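PDB 5DE0: deferrochelatase from Vibrio cholerae, which binds heme b and probably acts as a dye-decolorizing peroxidase, oxidising substrates at the expense of hydrogen peroxide. Local coordinates for residues A31-L34 and Q35-A39; K116-S119 and D120-Q123. All blocks are in the same frame, centred on the assembly; numbering follows the deposited sequence.

Interaction 1: A31-L34 and Q35-A39; sequences AHVL and QALKA
Along the alpha-helix 30-38, Leu34 meets Lys38 one turn further on through both backbone and side chain. The backbone part is an i to i+4 bond from Lys38 N to Leu34 O, 2.9 Å long with an N-H...O angle of 152°. Its neighbours repeat the pattern: Leu37 N to Val33 O at 3.0 Å, Ala36 N to His32 O at 3.1 Å, and Gln35 N to Ala31 O at 3.2 Å. Alongside these bonds the extended lysine chain crosses the leucine at a slant, and its CE settles 3.8 Å from Leu34 CG, so that this one methylene rests against the leucine fork while NZ goes on to hydrogen-bond Leu300 O near the C-terminus. The helix is the first of the ferredoxin-like N-terminal half, and its inner face lies on the four-stranded antiparallel sheet: Leu37 reaches Phe62, Val98 and Ile100 of the sheet, and Leu34 reaches Phe62 as well as Phe70 of a loop. Val33 and Leu37 run side by side in the same direction, with Val33 CG1 4.2 Å from Leu37 CD1. That methyl is the valine branch anti to the backbone N (chi1 176°). On the exposed flank, Gln35 CG sits 3.2 Å from Ala31 O, because chi1 of -72° swings it back beside its own backbone N, close to the carbonyl which that N-H engages.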
ATOM      1  N   ALA B  31      19.334   2.708  23.570  1.00 29.68           N
ATOM      2  CA  ALA B  31      18.783   1.809  24.579  1.00 28.99           C
ATOM      3  C   ALA B  31      17.257   1.819  24.536  1.00 28.43           C
ATOM      4  O   ALA B  31      16.617   0.782  24.726  1.00 29.18           O
ATOM      5  CB  ALA B  31      19.278   2.188  25.960  1.00 29.31           C
ATOM      6  N   HIS B  32      16.680   2.990  24.280  1.00 28.28           N
ATOM      7  CA  HIS B  32      15.231   3.121  24.192  1.00 28.85           C
ATOM      8  C   HIS B  32      14.720   2.419  22.935  1.00 27.54           C
ATOM      9  O   HIS B  32      13.640   1.821  22.938  1.00 27.79           O
ATOM     10  CB  HIS B  32      14.810   4.594  24.180  1.00 29.44           C
ATOM     11  CG  HIS B  32      15.269   5.375  25.377  1.00 30.84           C
ATOM     12  ND1 HIS B  32      16.134   4.865  26.316  1.00 31.34           N
ATOM     13  CD2 HIS B  32      14.979   6.639  25.775  1.00 32.50           C
ATOM     14  CE1 HIS B  32      16.364   5.780  27.245  1.00 32.85           C
ATOM     15  NE2 HIS B  32      15.674   6.861  26.940  1.00 33.73           N
ATOM     16  N   VAL B  33      15.508   2.495  21.866  1.00 26.85           N
ATOM     17  CA  VAL B  33      15.148   1.878  20.597  1.00 26.17           C
ATOM     18  C   VAL B  33      15.170   0.355  20.695  1.00 25.09           C
ATOM     19  O   VAL B  33      14.249  -0.316  20.226  1.00 23.85           O
ATOM     20  CB  VAL B  33      16.090   2.331  19.469  1.00 26.94           C
ATOM     21  CG1 VAL B  33      15.756   1.601  18.180  1.00 26.15           C
ATOM     22  CG2 VAL B  33      15.991   3.837  19.273  1.00 27.18           C
ATOM     23  N   LEU B  34      16.222  -0.182  21.311  1.00 25.66           N
ATOM     24  CA  LEU B  34      16.354  -1.625  21.497  1.00 25.38           C
ATOM     25  C   LEU B  34      15.191  -2.191  22.309  1.00 26.78           C
ATOM     26  O   LEU B  34      14.645  -3.247  21.978  1.00 25.57           O
ATOM     27  CB  LEU B  34      17.681  -1.959  22.182  1.00 27.07           C
ATOM     28  CG  LEU B  34      17.958  -3.442  22.439  1.00 27.94           C
ATOM     29  CD1 LEU B  34      17.863  -4.234  21.143  1.00 28.39           C
ATOM     30  CD2 LEU B  34      19.324  -3.630  23.083  1.00 31.63           C
ATOM     31  N   GLN B  35      14.818  -1.481  23.371  1.00 25.85           N
ATOM     32  CA  GLN B  35      13.697  -1.885  24.212  1.00 26.18           C
ATOM     33  C   GLN B  35      12.406  -1.937  23.409  1.00 24.42           C
ATOM     34  O   GLN B  35      11.639  -2.894  23.515  1.00 24.28           O
ATOM     35  CB  GLN B  35      13.533  -0.928  25.396  1.00 28.44           C
ATOM     36  CG  GLN B  35      14.608  -1.058  26.461  1.00 31.09           C
ATOM     37  CD  GLN B  35      14.327  -0.195  27.678  1.00 40.28           C
ATOM     38  OE1 GLN B  35      13.266   0.417  27.787  1.00 37.05           O
ATOM     39  NE2 GLN B  35      15.281  -0.144  28.602  1.00 38.50           N
ATOM     40  N   ALA B  36      12.173  -0.900  22.611  1.00 23.59           N
ATOM     41  CA  ALA B  36      10.981  -0.820  21.776  1.00 23.47           C
ATOM     42  C   ALA B  36      10.934  -1.952  20.750  1.00 22.67           C
ATOM     43  O   ALA B  36       9.857  -2.436  20.402  1.00 22.39           O
ATOM     44  CB  ALA B  36      10.919   0.525  21.079  1.00 23.80           C
ATOM     45  N   LEU B  37      12.100  -2.372  20.269  1.00 23.50           N
ATOM     46  CA  LEU B  37      12.172  -3.476  19.314  1.00 22.52           C
ATOM     47  C   LEU B  37      11.884  -4.808  20.000  1.00 23.19           C
ATOM     48  O   LEU B  37      11.239  -5.689  19.428  1.00 23.84           O
ATOM     49  CB  LEU B  37      13.543  -3.515  18.635  1.00 21.97           C
ATOM     50  CG  LEU B  37      13.868  -2.339  17.712  1.00 21.91           C
ATOM     51  CD1 LEU B  37      15.294  -2.440  17.200  1.00 22.98           C
ATOM     52  CD2 LEU B  37      12.885  -2.271  16.554  1.00 21.71           C
ATOM     53  N   LYS B  38      12.365  -4.948  21.230  1.00 23.13           N
ATOM     54  CA  LYS B  38      12.137  -6.159  22.010  1.00 23.91           C
ATOM     55  C   LYS B  38      10.669  -6.337  22.375  1.00 23.67           C
ATOM     56  O   LYS B  38      10.208  -7.459  22.589  1.00 22.26           O
ATOM     57  CB  LYS B  38      12.968  -6.141  23.292  1.00 25.01           C
ATOM     58  CG  LYS B  38      14.456  -6.301  23.095  1.00 26.93           C
ATOM     59  CD  LYS B  38      15.135  -6.448  24.444  1.00 29.40           C
ATOM     60  CE  LYS B  38      16.636  -6.481  24.303  1.00 31.35           C
ATOM     61  NZ  LYS B  38      17.294  -6.729  25.617  1.00 33.88           N
ATOM     62  N   ALA B  39       9.947  -5.225  22.465  1.00 22.34           N
ATOM     63  CA  ALA B  39       8.557  -5.243  22.900  1.00 22.59           C
ATOM     64  C   ALA B  39       7.602  -5.537  21.747  1.00 22.40           C
ATOM     65  O   ALA B  39       6.390  -5.635  21.945  1.00 21.93           O
ATOM     66  CB  ALA B  39       8.196  -3.919  23.558  1.00 22.16           C
TER

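Interaction 2: K116-S119 and D120-Q123; sequences KGIS and DIAQ
Ile118 and Ile121 close a type I beta turn just after helix 108-117 of the ferredoxin-like N-terminal half, on the way to strand 125-134. The turn is defined by the bond from Ile121 N to Ile118 O, 3.0 Å long, and by Ser119 and Asp120 at its corners, both with right-handed helical backbone angles. The bond is bent, with an N-H...O angle of 139°, and the donor stands well above the carbonyl plane instead of on a lone pair. Ala122 N is nearly as close to the same oxygen but approaches at a poor angle and forms no bond, so the helical i to i+4 pattern does not resume here.

The two isoleucines share an unusual conformation. In each, CG1 occupies the crowded position between backbone N and carbonyl carbon, with chi1 of 72° in Ile118 and 59° in Ile121, and CD1 then continues in an extended chain. For Ile121 this places CG1 back over the turn, 3.5 Å from Ile118 O and 3.7 Å from Ile118 CA, and it also touches Ile118 CB at 3.9 Å. The side chain of Ile121 is buried against helix 30-38, whereas that of Ile118 packs on Val241 of the second subunit. Ser119 and Asp120 are exposed at the corners. Beyond the turn, Ala122 CB lies 3.9 Å from Ile118 O.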
ATOM      1  N   LYS B 116       2.330   1.831  16.144  1.00 24.48           N
ATOM      2  CA  LYS B 116       2.270   1.649  17.590  1.00 24.61           C
ATOM      3  C   LYS B 116       3.615   1.196  18.153  1.00 25.01           C
ATOM      4  O   LYS B 116       4.000   1.583  19.257  1.00 24.63           O
ATOM      5  CB  LYS B 116       1.181   0.633  17.950  1.00 24.82           C
ATOM      6  CG  LYS B 116       1.037   0.348  19.433  1.00 27.19           C
ATOM      7  CD  LYS B 116       0.514   1.561  20.178  1.00 25.98           C
ATOM      8  CE  LYS B 116       0.234   1.229  21.635  1.00 27.97           C
ATOM      9  NZ  LYS B 116      -0.309   2.404  22.372  1.00 28.77           N
ATOM     10  N   GLY B 117       4.326   0.377  17.384  1.00 24.41           N
ATOM     11  CA  GLY B 117       5.582  -0.198  17.833  1.00 23.47           C
ATOM     12  C   GLY B 117       6.728   0.787  17.984  1.00 22.85           C
ATOM     13  O   GLY B 117       7.607   0.594  18.821  1.00 23.00           O
ATOM     14  N   ILE B 118       6.726   1.842  17.174  1.00 23.47           N
ATOM     15  CA  ILE B 118       7.818   2.811  17.195  1.00 25.07           C
ATOM     16  C   ILE B 118       7.353   4.187  17.663  1.00 26.03           C
ATOM     17  O   ILE B 118       8.085   5.170  17.540  1.00 27.09           O
ATOM     18  CB  ILE B 118       8.476   2.962  15.805  1.00 24.71           C
ATOM     19  CG1 ILE B 118       7.551   3.712  14.845  1.00 24.32           C
ATOM     20  CG2 ILE B 118       8.867   1.602  15.246  1.00 24.35           C
ATOM     21  CD1 ILE B 118       8.170   4.010  13.501  1.00 24.67           C
ATOM     22  N   SER B 119       6.139   4.245  18.203  1.00 26.02           N
ATOM     23  CA  SER B 119       5.518   5.505  18.599  1.00 27.91           C
ATOM     24  C   SER B 119       6.382   6.322  19.561  1.00 28.52           C
ATOM     25  O   SER B 119       6.465   7.543  19.440  1.00 28.63           O
ATOM     26  CB  SER B 119       4.150   5.242  19.234  1.00 27.92           C
ATOM     27  OG  SER B 119       3.483   6.457  19.525  1.00 29.52           O
ATOM     28  N   ASP B 120       7.033   5.645  20.503  1.00 29.33           N
ATOM     29  CA  ASP B 120       7.843   6.324  21.509  1.00 29.67           C
ATOM     30  C   ASP B 120       9.258   6.648  21.026  1.00 29.36           C
ATOM     31  O   ASP B 120       9.943   7.486  21.614  1.00 29.42           O
ATOM     32  CB  ASP B 120       7.924   5.480  22.783  1.00 31.44           C
ATOM     33  CG  ASP B 120       6.594   5.385  23.508  1.00 34.52           C
ATOM     34  OD1 ASP B 120       5.725   6.253  23.280  1.00 32.58           O
ATOM     35  OD2 ASP B 120       6.422   4.443  24.310  1.00 35.67           O
ATOM     36  N   ILE B 121       9.695   5.987  19.957  1.00 28.47           N
ATOM     37  CA  ILE B 121      11.060   6.167  19.465  1.00 28.40           C
ATOM     38  C   ILE B 121      11.109   6.748  18.054  1.00 28.67           C
ATOM     39  O   ILE B 121      12.053   6.498  17.302  1.00 29.53           O
ATOM     40  CB  ILE B 121      11.838   4.835  19.477  1.00 28.50           C
ATOM     41  CG1 ILE B 121      11.139   3.796  18.598  1.00 26.74           C
ATOM     42  CG2 ILE B 121      11.985   4.315  20.900  1.00 27.85           C
ATOM     43  CD1 ILE B 121      11.987   2.580  18.300  1.00 26.53           C
ATOM     44  N   ALA B 122      10.097   7.534  17.704  1.00 28.14           N
ATOM     45  CA  ALA B 122       9.989   8.098  16.363  1.00 29.58           C
ATOM     46  C   ALA B 122      11.114   9.087  16.055  1.00 30.55           C
ATOM     47  O   ALA B 122      11.596   9.157  14.923  1.00 31.22           O
ATOM     48  CB  ALA B 122       8.636   8.771  16.190  1.00 29.48           C
ATOM     49  N   GLN B 123      11.531   9.846  17.065  1.00 30.62           N
ATOM     50  CA  GLN B 123      12.558  10.869  16.887  1.00 32.16           C
ATOM     51  C   GLN B 123      13.966  10.294  17.014  1.00 30.88           C
ATOM     52  O   GLN B 123      14.955  10.960  16.700  1.00 30.87           O
ATOM     53  CB  GLN B 123      12.363  11.997  17.903  1.00 33.62           C
ATOM     54  CG  GLN B 123      11.034  12.719  17.775  1.00 35.17           C
ATOM     55  CD  GLN B 123      10.871  13.406  16.433  1.00 42.86           C
ATOM     56  OE1 GLN B 123      10.040  13.008  15.617  1.00 39.64           O
ATOM     57  NE2 GLN B 123      11.670  14.442  16.197  1.00 39.07           N
TER

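Overall arrangement
Interactions 1 and 2 have centres about 10 Å apart and meet chiefly through Ile121, whose CD1 lies 3.6 Å from Ala36 CB and 3.9 Å from Val33 CG1, with its CG2 3.6 Å from His32 O; Ala36 CB also lies 4.0 Å from Gly117 O. The turn of 118-121 thus packs against helix 30-38. Both contacts are partly buried and belong to the same N-terminal half, whereas the residues lining the heme pocket fall between 141 and 277. Their chemistry differs: 31-39 has four consecutive helical bonds and an apolar face on the sheet, while 116-123 relies on one bent turn bond and two isoleucines, one facing the helix and the other the second subunit.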